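Local coordinates for insecticidal crystal protein Cry35Ab1 (Bacillus thuringiensis, PDB 4JP0) that is one component, with Cry34Ab1, of a binary insecticidal toxin active on western corn rootworm, probably at the larval midgut epithelium, at residues A[173-178]-A[204-209]; A[208-213]-A[313-318]; A[74-79]-A[120-125]; A[68-73]-A[89-94]. One frame throughout, in Å; residues are numbered along the deposited sequence.

Contact 1 (A[173-178]-A[204-209])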
# COMPACT_ATOMS: atom_id res chain seq x y z
N PRO A 173 -17.13 6.00 5.41
CA PRO A 173 -15.81 5.38 5.26
C PRO A 173 -15.16 5.07 6.62
O PRO A 173 -15.12 5.92 7.50
CB PRO A 173 -15.02 6.46 4.52
CG PRO A 173 -16.08 7.21 3.79
CD PRO A 173 -17.23 7.29 4.71
N GLN A 174 -14.70 3.84 6.79
CA GLN A 174 -13.96 3.45 8.01
C GLN A 174 -12.52 3.14 7.63
O GLN A 174 -12.28 2.45 6.65
CB GLN A 174 -14.57 2.18 8.61
CG GLN A 174 -15.97 2.37 9.11
CD GLN A 174 -16.60 1.05 9.56
OE1 GLN A 174 -17.52 0.54 8.91
NE2 GLN A 174 -16.10 0.49 10.66
N LEU A 175 -11.57 3.69 8.38
CA LEU A 175 -10.16 3.44 8.07
C LEU A 175 -9.80 2.06 8.56
O LEU A 175 -9.74 1.85 9.77
CB LEU A 175 -9.29 4.46 8.80
CG LEU A 175 -7.79 4.30 8.56
CD1 LEU A 175 -7.42 4.59 7.10
CD2 LEU A 175 -7.05 5.23 9.53
N MET A 176 -9.47 1.15 7.63
CA MET A 176 -9.21 -0.23 7.95
C MET A 176 -7.75 -0.56 7.90
O MET A 176 -7.36 -1.64 8.33
CB MET A 176 -9.97 -1.16 6.99
CG MET A 176 -11.46 -0.89 6.92
SD MET A 176 -12.28 -1.26 8.51
CE MET A 176 -12.29 -3.10 8.34
N GLY A 177 -6.93 0.34 7.33
CA GLY A 177 -5.49 0.10 7.23
C GLY A 177 -4.75 1.39 6.91
O GLY A 177 -5.32 2.27 6.26
N TRP A 178 -3.50 1.51 7.36
CA TRP A 178 -2.73 2.73 7.21
C TRP A 178 -1.27 2.31 7.27
O TRP A 178 -0.89 1.49 8.11
CB TRP A 178 -3.08 3.65 8.39
CG TRP A 178 -2.52 5.02 8.51
CD1 TRP A 178 -3.19 6.19 8.32
CD2 TRP A 178 -1.21 5.39 9.02
NE1 TRP A 178 -2.38 7.27 8.62
CE2 TRP A 178 -1.16 6.81 9.04
CE3 TRP A 178 -0.08 4.67 9.40
CZ2 TRP A 178 -0.04 7.51 9.47
CZ3 TRP A 178 1.05 5.36 9.83
CH2 TRP A 178 1.07 6.77 9.85
N ILE A 204 1.71 8.59 3.22
CA ILE A 204 0.71 7.83 3.94
C ILE A 204 -0.24 7.16 2.94
O ILE A 204 -0.84 7.82 2.08
CB ILE A 204 -0.10 8.76 4.86
CG1 ILE A 204 0.81 9.38 5.90
CG2 ILE A 204 -1.21 7.99 5.62
CD1 ILE A 204 0.15 10.59 6.64
N LEU A 205 -0.33 5.85 3.03
CA LEU A 205 -1.26 5.08 2.19
C LEU A 205 -2.36 4.51 3.13
O LEU A 205 -2.10 3.78 4.10
CB LEU A 205 -0.48 3.99 1.44
CG LEU A 205 -1.26 3.00 0.58
CD1 LEU A 205 -2.18 3.71 -0.42
CD2 LEU A 205 -0.30 2.01 -0.13
N LYS A 206 -3.61 4.89 2.84
CA LYS A 206 -4.74 4.52 3.66
C LYS A 206 -5.63 3.61 2.88
O LYS A 206 -5.72 3.73 1.63
CB LYS A 206 -5.57 5.76 3.95
CG LYS A 206 -4.84 6.91 4.56
CD LYS A 206 -5.85 7.95 5.05
CE LYS A 206 -5.17 9.22 5.49
NZ LYS A 206 -6.11 10.19 6.07
N LYS A 207 -6.31 2.74 3.61
CA LYS A 207 -7.37 1.89 3.04
C LYS A 207 -8.67 2.08 3.82
O LYS A 207 -8.74 1.74 5.01
CB LYS A 207 -7.02 0.40 3.05
CG LYS A 207 -7.96 -0.39 2.13
CD LYS A 207 -7.81 -1.94 2.21
CE LYS A 207 -8.49 -2.52 3.45
NZ LYS A 207 -8.39 -4.02 3.50
N TYR A 208 -9.68 2.65 3.16
CA TYR A 208 -11.00 2.82 3.74
C TYR A 208 -11.94 1.81 3.14
O TYR A 208 -11.79 1.44 1.96
CB TYR A 208 -11.57 4.19 3.41
CG TYR A 208 -10.86 5.35 4.07
CD1 TYR A 208 -9.92 6.13 3.37
CD2 TYR A 208 -11.13 5.70 5.38
CE1 TYR A 208 -9.27 7.21 4.01
CE2 TYR A 208 -10.49 6.78 5.98
CZ TYR A 208 -9.56 7.52 5.29
OH TYR A 208 -8.94 8.61 5.92
N GLN A 209 -12.90 1.37 3.93
CA GLN A 209 -13.98 0.54 3.40
C GLN A 209 -15.31 1.08 3.94
O GLN A 209 -15.33 1.77 4.96
CB GLN A 209 -13.79 -0.94 3.74
CG GLN A 209 -12.63 -1.58 2.99
CD GLN A 209 -12.43 -3.03 3.38
OE1 GLN A 209 -12.53 -3.38 4.56
NE2 GLN A 209 -12.14 -3.88 2.40

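Contact 2 (A[208-213]-A[313-318])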
# COMPACT_ATOMS: atom_id res chain seq x y z
N TYR A 208 -9.68 2.65 3.16
CA TYR A 208 -11.00 2.82 3.74
C TYR A 208 -11.94 1.81 3.14
O TYR A 208 -11.79 1.44 1.96
CB TYR A 208 -11.57 4.19 3.41
CG TYR A 208 -10.86 5.35 4.07
CD1 TYR A 208 -9.92 6.13 3.37
CD2 TYR A 208 -11.13 5.70 5.38
CE1 TYR A 208 -9.27 7.21 4.01
CE2 TYR A 208 -10.49 6.78 5.98
CZ TYR A 208 -9.56 7.52 5.29
OH TYR A 208 -8.94 8.61 5.92
N GLN A 209 -12.90 1.37 3.93
CA GLN A 209 -13.98 0.54 3.40
C GLN A 209 -15.31 1.08 3.94
O GLN A 209 -15.33 1.77 4.96
CB GLN A 209 -13.79 -0.94 3.74
CG GLN A 209 -12.63 -1.58 2.99
CD GLN A 209 -12.43 -3.03 3.38
OE1 GLN A 209 -12.53 -3.38 4.56
NE2 GLN A 209 -12.14 -3.88 2.40
N TYR A 210 -16.37 0.80 3.20
CA TYR A 210 -17.72 1.22 3.53
C TYR A 210 -18.67 0.54 2.55
O TYR A 210 -18.23 -0.02 1.54
CB TYR A 210 -17.86 2.74 3.42
CG TYR A 210 -17.36 3.36 2.13
CD1 TYR A 210 -18.23 3.67 1.09
CD2 TYR A 210 -16.01 3.67 1.97
CE1 TYR A 210 -17.74 4.27 -0.11
CE2 TYR A 210 -15.54 4.27 0.81
CZ TYR A 210 -16.39 4.57 -0.21
OH TYR A 210 -15.85 5.15 -1.34
N TRP A 211 -19.96 0.59 2.84
CA TRP A 211 -20.96 0.05 1.94
C TRP A 211 -21.52 1.18 1.07
O TRP A 211 -21.58 2.32 1.51
CB TRP A 211 -22.10 -0.55 2.78
CG TRP A 211 -21.72 -1.79 3.55
CD1 TRP A 211 -21.39 -1.87 4.88
CD2 TRP A 211 -21.63 -3.12 3.03
NE1 TRP A 211 -21.13 -3.18 5.22
CE2 TRP A 211 -21.25 -3.97 4.10
CE3 TRP A 211 -21.89 -3.70 1.77
CZ2 TRP A 211 -21.09 -5.35 3.95
CZ3 TRP A 211 -21.71 -5.11 1.62
CH2 TRP A 211 -21.32 -5.90 2.70
N GLN A 212 -21.95 0.83 -0.16
CA GLN A 212 -22.57 1.73 -1.12
C GLN A 212 -23.57 0.96 -2.00
O GLN A 212 -23.31 -0.16 -2.40
CB GLN A 212 -21.49 2.34 -2.03
CG GLN A 212 -21.99 3.40 -2.99
CD GLN A 212 -20.85 4.05 -3.78
OE1 GLN A 212 -20.79 3.93 -5.02
NE2 GLN A 212 -19.93 4.71 -3.08
N ARG A 213 -24.71 1.58 -2.29
CA ARG A 213 -25.74 1.02 -3.15
C ARG A 213 -25.14 0.56 -4.47
O ARG A 213 -24.31 1.25 -5.03
CB ARG A 213 -26.80 2.11 -3.40
CG ARG A 213 -27.70 1.92 -4.61
CD ARG A 213 -28.64 3.11 -4.88
NE ARG A 213 -28.98 3.23 -6.29
CZ ARG A 213 -30.04 3.88 -6.76
NH1 ARG A 213 -30.89 4.47 -5.92
NH2 ARG A 213 -30.26 3.94 -8.07
N LEU A 313 -22.69 -3.11 -1.95
CA LEU A 313 -21.34 -3.64 -2.14
C LEU A 313 -20.41 -2.96 -1.16
O LEU A 313 -20.61 -1.79 -0.82
CB LEU A 313 -20.86 -3.32 -3.55
CG LEU A 313 -21.59 -4.09 -4.64
CD1 LEU A 313 -21.42 -3.41 -5.98
CD2 LEU A 313 -21.02 -5.53 -4.66
N THR A 314 -19.38 -3.69 -0.73
CA THR A 314 -18.33 -3.11 0.08
C THR A 314 -17.41 -2.43 -0.88
O THR A 314 -16.93 -3.06 -1.84
CB THR A 314 -17.56 -4.18 0.86
OG1 THR A 314 -18.39 -4.69 1.90
CG2 THR A 314 -16.37 -3.54 1.63
N ILE A 315 -17.20 -1.14 -0.66
CA ILE A 315 -16.27 -0.36 -1.45
C ILE A 315 -14.95 -0.32 -0.73
O ILE A 315 -14.92 -0.21 0.49
CB ILE A 315 -16.76 1.08 -1.61
CG1 ILE A 315 -18.18 1.14 -2.19
CG2 ILE A 315 -15.79 1.84 -2.57
CD1 ILE A 315 -18.28 0.58 -3.63
N THR A 316 -13.85 -0.42 -1.47
CA THR A 316 -12.52 -0.22 -0.87
C THR A 316 -11.89 0.99 -1.53
O THR A 316 -11.81 1.06 -2.77
CB THR A 316 -11.65 -1.45 -1.07
OG1 THR A 316 -12.22 -2.53 -0.34
CG2 THR A 316 -10.25 -1.27 -0.42
N SER A 317 -11.41 1.94 -0.73
CA SER A 317 -10.78 3.12 -1.28
C SER A 317 -9.31 3.18 -0.82
O SER A 317 -9.03 3.29 0.36
CB SER A 317 -11.50 4.39 -0.79
OG SER A 317 -10.95 5.55 -1.40
N LEU A 318 -8.39 3.09 -1.77
CA LEU A 318 -6.96 3.18 -1.48
C LEU A 318 -6.58 4.63 -1.79
O LEU A 318 -6.85 5.11 -2.89
CB LEU A 318 -6.23 2.21 -2.38
CG LEU A 318 -6.24 0.79 -1.79
CD1 LEU A 318 -5.52 -0.23 -2.70
CD2 LEU A 318 -5.57 0.84 -0.45

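Contact 3 (A[74-79]-A[120-125])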
# COMPACT_ATOMS: atom_id res chain seq x y z
N ASN A 74 29.17 -5.03 -10.85
CA ASN A 74 30.54 -5.53 -10.88
C ASN A 74 31.40 -5.12 -9.68
O ASN A 74 32.50 -4.60 -9.82
CB ASN A 74 31.19 -5.08 -12.20
CG ASN A 74 30.44 -5.64 -13.43
OD1 ASN A 74 30.15 -6.83 -13.49
ND2 ASN A 74 30.12 -4.77 -14.40
N ASP A 75 30.84 -5.32 -8.50
CA ASP A 75 31.53 -5.08 -7.22
C ASP A 75 31.78 -3.64 -6.89
O ASP A 75 32.44 -3.36 -5.90
CB ASP A 75 32.85 -5.84 -7.14
CG ASP A 75 32.67 -7.33 -7.35
OD1 ASP A 75 31.72 -7.93 -6.83
OD2 ASP A 75 33.56 -7.93 -8.15
N LYS A 76 31.29 -2.74 -7.73
CA LYS A 76 31.46 -1.32 -7.44
C LYS A 76 30.09 -0.78 -7.08
O LYS A 76 29.08 -1.42 -7.40
CB LYS A 76 32.01 -0.60 -8.67
CG LYS A 76 33.40 -1.10 -9.07
CD LYS A 76 33.79 -0.75 -10.49
CE LYS A 76 33.28 -1.72 -11.55
NZ LYS A 76 34.03 -3.00 -11.59
N ILE A 77 30.03 0.38 -6.41
CA ILE A 77 28.76 0.94 -6.03
C ILE A 77 28.62 2.29 -6.70
O ILE A 77 29.56 3.10 -6.68
CB ILE A 77 28.66 1.21 -4.49
CG1 ILE A 77 28.99 -0.03 -3.66
CG2 ILE A 77 27.27 1.73 -4.20
CD1 ILE A 77 28.23 -1.25 -4.08
N ASN A 78 27.46 2.53 -7.29
CA ASN A 78 27.12 3.84 -7.76
C ASN A 78 25.70 4.12 -7.31
O ASN A 78 25.13 3.32 -6.55
CB ASN A 78 27.28 3.95 -9.31
CG ASN A 78 26.21 3.19 -10.05
OD1 ASN A 78 25.42 2.48 -9.44
ND2 ASN A 78 26.16 3.37 -11.37
N VAL A 79 25.15 5.28 -7.66
CA VAL A 79 23.74 5.50 -7.36
C VAL A 79 22.96 5.42 -8.66
O VAL A 79 23.39 5.98 -9.69
CB VAL A 79 23.45 6.83 -6.60
CG1 VAL A 79 23.88 6.73 -5.15
CG2 VAL A 79 24.09 8.09 -7.34
N LEU A 120 38.88 4.09 -2.35
CA LEU A 120 37.94 3.27 -3.10
C LEU A 120 37.02 2.46 -2.19
O LEU A 120 37.39 2.15 -1.07
CB LEU A 120 38.69 2.29 -4.03
CG LEU A 120 39.59 2.89 -5.11
CD1 LEU A 120 39.94 1.79 -6.11
CD2 LEU A 120 38.94 4.05 -5.80
N ILE A 121 35.80 2.17 -2.64
CA ILE A 121 34.93 1.27 -1.87
C ILE A 121 34.40 0.21 -2.86
O ILE A 121 34.06 0.52 -3.99
CB ILE A 121 33.83 2.04 -1.10
CG1 ILE A 121 32.93 1.10 -0.26
CG2 ILE A 121 32.92 2.78 -2.04
CD1 ILE A 121 31.97 1.98 0.61
N ARG A 122 34.44 -1.04 -2.44
CA ARG A 122 34.05 -2.16 -3.30
C ARG A 122 33.27 -3.19 -2.49
O ARG A 122 33.23 -3.10 -1.28
CB ARG A 122 35.34 -2.85 -3.76
CG ARG A 122 36.23 -2.02 -4.75
CD ARG A 122 35.52 -1.76 -6.10
NE ARG A 122 36.33 -1.04 -7.10
CZ ARG A 122 36.32 0.26 -7.29
NH1 ARG A 122 35.56 1.04 -6.53
NH2 ARG A 122 37.04 0.79 -8.28
N LEU A 123 32.64 -4.16 -3.16
CA LEU A 123 32.01 -5.26 -2.48
C LEU A 123 32.99 -6.40 -2.61
O LEU A 123 33.55 -6.60 -3.71
CB LEU A 123 30.71 -5.67 -3.18
CG LEU A 123 29.56 -4.68 -2.95
CD1 LEU A 123 28.40 -5.19 -3.76
CD2 LEU A 123 29.19 -4.70 -1.47
N THR A 124 33.24 -7.10 -1.51
CA THR A 124 34.00 -8.34 -1.60
C THR A 124 33.57 -9.32 -0.52
O THR A 124 32.67 -9.05 0.27
CB THR A 124 35.50 -8.10 -1.62
OG1 THR A 124 36.14 -9.31 -2.04
CG2 THR A 124 36.00 -7.86 -0.21
N ASP A 125 34.16 -10.51 -0.53
CA ASP A 125 33.73 -11.54 0.39
C ASP A 125 34.07 -11.17 1.83
O ASP A 125 35.13 -10.62 2.10
CB ASP A 125 34.36 -12.84 -0.02
CG ASP A 125 34.30 -13.02 -1.51
OD1 ASP A 125 33.21 -13.35 -2.03
OD2 ASP A 125 35.29 -12.81 -2.25
O HOH W 1 32.24 2.03 -5.52

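Contact 4 (A[68-73]-A[89-94])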
# COMPACT_ATOMS: atom_id res chain seq x y z
N LYS A 68 18.70 9.03 -6.22
CA LYS A 68 19.03 7.68 -6.67
C LYS A 68 19.59 6.90 -5.45
O LYS A 68 19.90 7.48 -4.40
CB LYS A 68 20.03 7.72 -7.80
CG LYS A 68 19.42 8.23 -9.15
CD LYS A 68 20.53 8.34 -10.16
CE LYS A 68 20.09 9.15 -11.40
NZ LYS A 68 19.12 8.45 -12.25
N VAL A 69 19.69 5.58 -5.58
CA VAL A 69 20.03 4.73 -4.46
C VAL A 69 21.27 3.88 -4.73
O VAL A 69 21.64 3.64 -5.88
CB VAL A 69 18.86 3.76 -4.14
CG1 VAL A 69 17.53 4.56 -3.95
CG2 VAL A 69 18.66 2.76 -5.27
N TRP A 70 21.89 3.40 -3.67
CA TRP A 70 23.09 2.58 -3.87
C TRP A 70 22.75 1.38 -4.75
O TRP A 70 21.74 0.67 -4.54
CB TRP A 70 23.71 2.13 -2.54
CG TRP A 70 24.45 3.19 -1.77
CD1 TRP A 70 24.36 4.56 -1.87
CD2 TRP A 70 25.38 2.93 -0.73
NE1 TRP A 70 25.19 5.16 -0.94
CE2 TRP A 70 25.83 4.17 -0.24
CE3 TRP A 70 25.88 1.76 -0.17
CZ2 TRP A 70 26.77 4.27 0.78
CZ3 TRP A 70 26.81 1.86 0.86
CH2 TRP A 70 27.23 3.10 1.31
N ASN A 71 23.65 1.11 -5.68
CA ASN A 71 23.40 0.15 -6.70
C ASN A 71 24.70 -0.54 -7.02
O ASN A 71 25.70 0.11 -7.22
CB ASN A 71 22.87 0.91 -7.92
CG ASN A 71 22.62 0.03 -9.13
OD1 ASN A 71 21.51 -0.52 -9.28
ND2 ASN A 71 23.60 -0.04 -10.05
N VAL A 72 24.69 -1.87 -7.01
CA VAL A 72 25.92 -2.61 -7.20
C VAL A 72 26.07 -3.08 -8.64
O VAL A 72 25.17 -3.73 -9.19
CB VAL A 72 25.97 -3.84 -6.28
CG1 VAL A 72 27.25 -4.67 -6.51
CG2 VAL A 72 25.83 -3.39 -4.83
N ASN A 73 27.20 -2.77 -9.23
CA ASN A 73 27.51 -3.27 -10.57
C ASN A 73 28.95 -3.76 -10.56
O ASN A 73 29.84 -2.98 -10.26
CB ASN A 73 27.43 -2.17 -11.59
CG ASN A 73 26.03 -1.72 -11.87
OD1 ASN A 73 25.74 -0.50 -11.85
ND2 ASN A 73 25.15 -2.67 -12.19
N GLN A 89 20.00 -3.59 -5.43
CA GLN A 89 19.91 -2.36 -4.66
C GLN A 89 19.51 -2.64 -3.21
O GLN A 89 19.30 -1.72 -2.44
CB GLN A 89 18.91 -1.41 -5.31
CG GLN A 89 19.37 -0.95 -6.70
CD GLN A 89 18.32 -0.14 -7.41
OE1 GLN A 89 17.17 -0.11 -6.98
NE2 GLN A 89 18.69 0.49 -8.50
N LYS A 90 19.37 -3.92 -2.86
CA LYS A 90 18.95 -4.27 -1.47
C LYS A 90 20.12 -4.54 -0.53
O LYS A 90 21.10 -5.21 -0.90
CB LYS A 90 18.01 -5.49 -1.48
CG LYS A 90 16.74 -5.30 -2.33
CD LYS A 90 15.75 -6.46 -2.08
CE LYS A 90 16.23 -7.70 -2.77
NZ LYS A 90 15.30 -8.93 -2.63
N TRP A 91 20.04 -4.05 0.70
CA TRP A 91 21.15 -4.19 1.65
C TRP A 91 20.68 -4.76 2.98
O TRP A 91 19.51 -4.61 3.35
CB TRP A 91 21.79 -2.80 1.91
CG TRP A 91 22.27 -2.18 0.63
CD1 TRP A 91 21.54 -1.42 -0.23
CD2 TRP A 91 23.56 -2.33 0.05
NE1 TRP A 91 22.31 -1.08 -1.31
CE2 TRP A 91 23.56 -1.62 -1.16
CE3 TRP A 91 24.73 -3.00 0.45
CZ2 TRP A 91 24.70 -1.54 -1.98
CZ3 TRP A 91 25.85 -2.92 -0.36
CH2 TRP A 91 25.82 -2.22 -1.56
N GLN A 92 21.62 -5.40 3.68
CA GLN A 92 21.44 -5.81 5.06
C GLN A 92 22.46 -5.03 5.84
O GLN A 92 23.57 -4.82 5.34
CB GLN A 92 21.71 -7.32 5.25
CG GLN A 92 20.60 -8.19 4.73
CD GLN A 92 20.93 -9.66 4.88
OE1 GLN A 92 20.92 -10.39 3.89
NE2 GLN A 92 21.24 -10.10 6.11
N ILE A 93 22.10 -4.54 7.03
CA ILE A 93 23.07 -3.82 7.87
C ILE A 93 23.12 -4.58 9.17
O ILE A 93 22.13 -4.65 9.89
CB ILE A 93 22.61 -2.37 8.05
CG1 ILE A 93 22.53 -1.71 6.68
CG2 ILE A 93 23.57 -1.59 8.90
CD1 ILE A 93 22.08 -0.26 6.77
N LYS A 94 24.26 -5.18 9.45
CA LYS A 94 24.39 -6.16 10.51
C LYS A 94 25.28 -5.62 11.61
O LYS A 94 26.43 -5.31 11.36
CB LYS A 94 25.06 -7.42 9.93
CG LYS A 94 24.45 -7.93 8.61
CD LYS A 94 25.00 -9.35 8.20
CE LYS A 94 26.51 -9.31 7.83
NZ LYS A 94 27.14 -10.69 7.64
O HOH W 2 20.07 0.81 -2.16

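Contact 1 (A[173-178]-A[204-209])
W178 and I204 meet because of two first torsions: W178 swings CG opposite its own backbone N (chi1 -177°), while I204 turns its CG2 branch the same way relative to its N. The CG2 methyl therefore lies over one face of the indole, displaced toward the rim and closest to the pyrrole side, 3.3 Å from NE1, in a CH-pi contact. L175 does much the same to Y208, laying CD1 over the phenol face 4.1 Å from the ring centroid, while P173 CB comes up to Y208 CD2. On the same side of the sheet K206 CB meets L175 CD1, the chains crossing at about a right angle, and the extended remainder of the lysine carries NZ to Y208 OH and E327.

The side chains are carried by two antiparallel strands, 174-178 and 204-209. Q174 and Q209 exchange both backbone bonds, the one from Q174 N to Q209 O being nearly straight at 170°. Two residues on, the ladder slips by one: M176 N gives a 2.8 Å bond to K207 O, and G177 N adds a weak one to the same oxygen, so M176 and G177 together face K207 in a classic beta bulge. K207 N returns a bond to G177 O at 2.9 Å. M176, bent at chi2 and chi3, crosses Q209 with CG 3.6 Å from OE1; Q209 NE2 is taken by T316 OG1 on the next strand.

With two N-H groups converging on one carbonyl, the bulge keeps K207 O occupied while shifting the register, and the face carrying L175 and W178 mixes CH-pi packing with a charged group, K206 NZ, that is paired with E327 and Y208 OH.

Contact 2 (A[208-213]-A[313-318])
Q209 and T316 reach across a non-hydrogen-bonded pair with their side chains side by side and pointing the same way: Q209 NE2 donates to T316 OG1 at 3.1 Å, with the hydroxyl oxygen lying in the amide plane and the bond nearly straight (167°). It supplies a polar link where the backbones offer none.

The main chains do the rest. Y208 and S317 trade a reciprocal pair of bonds, as do Y210 and I315, and Q212 and L313. The middle rung is uneven: I315 N reaches Y210 O at 2.7 Å, whereas Y210 N to I315 O stretches to 3.2 Å. On the non-hydrogen-bonded rungs the outward polar groups find partners beyond these strands: W211 N goes to T171 OG1 and T314 N to T340 OG1. S317 OG is met by both E319 and Q334.

Two rings pack across the ladder. Y210 sets CG between its backbone N and carbonyl carbon (chi1 50°), which brings its phenol over I315, whose CB sits on one face 3.9 Å from the centroid. Q212 CB touches the same isoleucine at CG1, 3.5 Å away. On the other side of the sheet T314 OG1 lies over one face of the W211 indole, 3.3 Å from CH2, and W211 NE1 is taken by K156 O.

This is a regular antiparallel ladder between strands 202-221 and 307-323, the two inner strands of a four-stranded antiparallel sheet in the insecticidal crystal toxin P42 region.

Contact 3 (A[74-79]-A[120-125])
R122 and K76 lie side by side, pointing the same way, and touch through carbon rather than charge: K76 CG rests over one face of the guanidinium, 3.5 Å from R122 NE. K76 NZ is drawn aside by the bends at chi3 and chi4 and donates to N74 O at 2.8 Å, which leaves it 5.4 Å from R122 NE. L120 CD1 covers the opposite face of the guanidinium, and R122 NH1 bonds back to I121 O, so carbon lies on both faces and the bond to I121 O restricts the group's rotation.

A single direct backbone bond joins the segments, from L123 N to D75 O at 2.9 Å. I77 CD1 also meets L123 CG at 3.8 Å, the two side chains crossing at about a right angle. A water extends the link, accepting from I77 N and donating to I121 O, 2.8 Å away.

Both segments belong to the ricin B-type lectin domain, a beta-trefoil, where strands 76-80 and 121-124 pair with different partners and meet here by one bond, a water and apolar packing instead of a continuous ladder. Strand 76-80 is held in its hairpin with strand 69-73, while strand 121-124 pairs with 109-112.

Further out, I77 and L123 both pack against V72 and W91. At the turn, the D75 carboxylate forms a salt bridge through OD1 with K108 NZ, and I77 shares backbone bonding with V30.

Contact 4 (A[68-73]-A[89-94])
The backbones come closest at N71 and Q89, CA atoms 4.8 Å apart, without a direct main-chain bond between the segments; a water bridges strand 69-73 and the 3-10 turn at Q89 instead, donating to W70 O and to Q89 O (2.7 Å from the latter). The same water accepts a weak bond from W91 NE1, so one molecule ties both main chains to an indole edge.

The two tryptophans form a T-shaped pair. The edge of W70 points at the face of W91, with six-membered ring centroids 5.6 Å apart and planes at 84°; W70 CE3 sits above W91, offset toward its rim. W70 CB also packs against W91, 3.7 Å from NE1, and V72 CG2 reaches W91 CH2 at 3.5 Å.

These residues lie in the buried interior of the ricin B-type lectin domain, a beta-trefoil, where W70 continues the aromatic packing edge-to-face with W47 and W91 also touches I77 and I102.

Q89 is extended beyond CG, which carries its amide to N71: NE2 donates to N71 OD1 at 3.1 Å, the acceptor near the Q89 amide plane while the two amide planes stand 73° apart. V69 CG2 packs against Q89 CD from across, at 3.6 Å. Each end of the Q89 amide has further partners, OE1 receiving S83 N and NE2 also reaching T81 O, and N71 ND2 turns to N78 OD1.

Along the chain, contacts 4 and 3 come first and interlock, their segments alternating within the ricin B-type lectin domain; contacts 1 and 2 follow within the P42 toxin region. Contacts 3 and 4 have centres 10 Å apart and touch where strand 69-73 pairs with strand 76-80. Contacts 1 and 2 are likewise 10 Å apart: they share Y208 and Q209 on strand 202-221, which lies between strands 174-182 and 307-323 in one antiparallel sheet. The two pairs are far apart, the centres of contacts 2 and 3 about 48 Å from each other, consistent with an elongated chain with a lectin-like part and a toxin part.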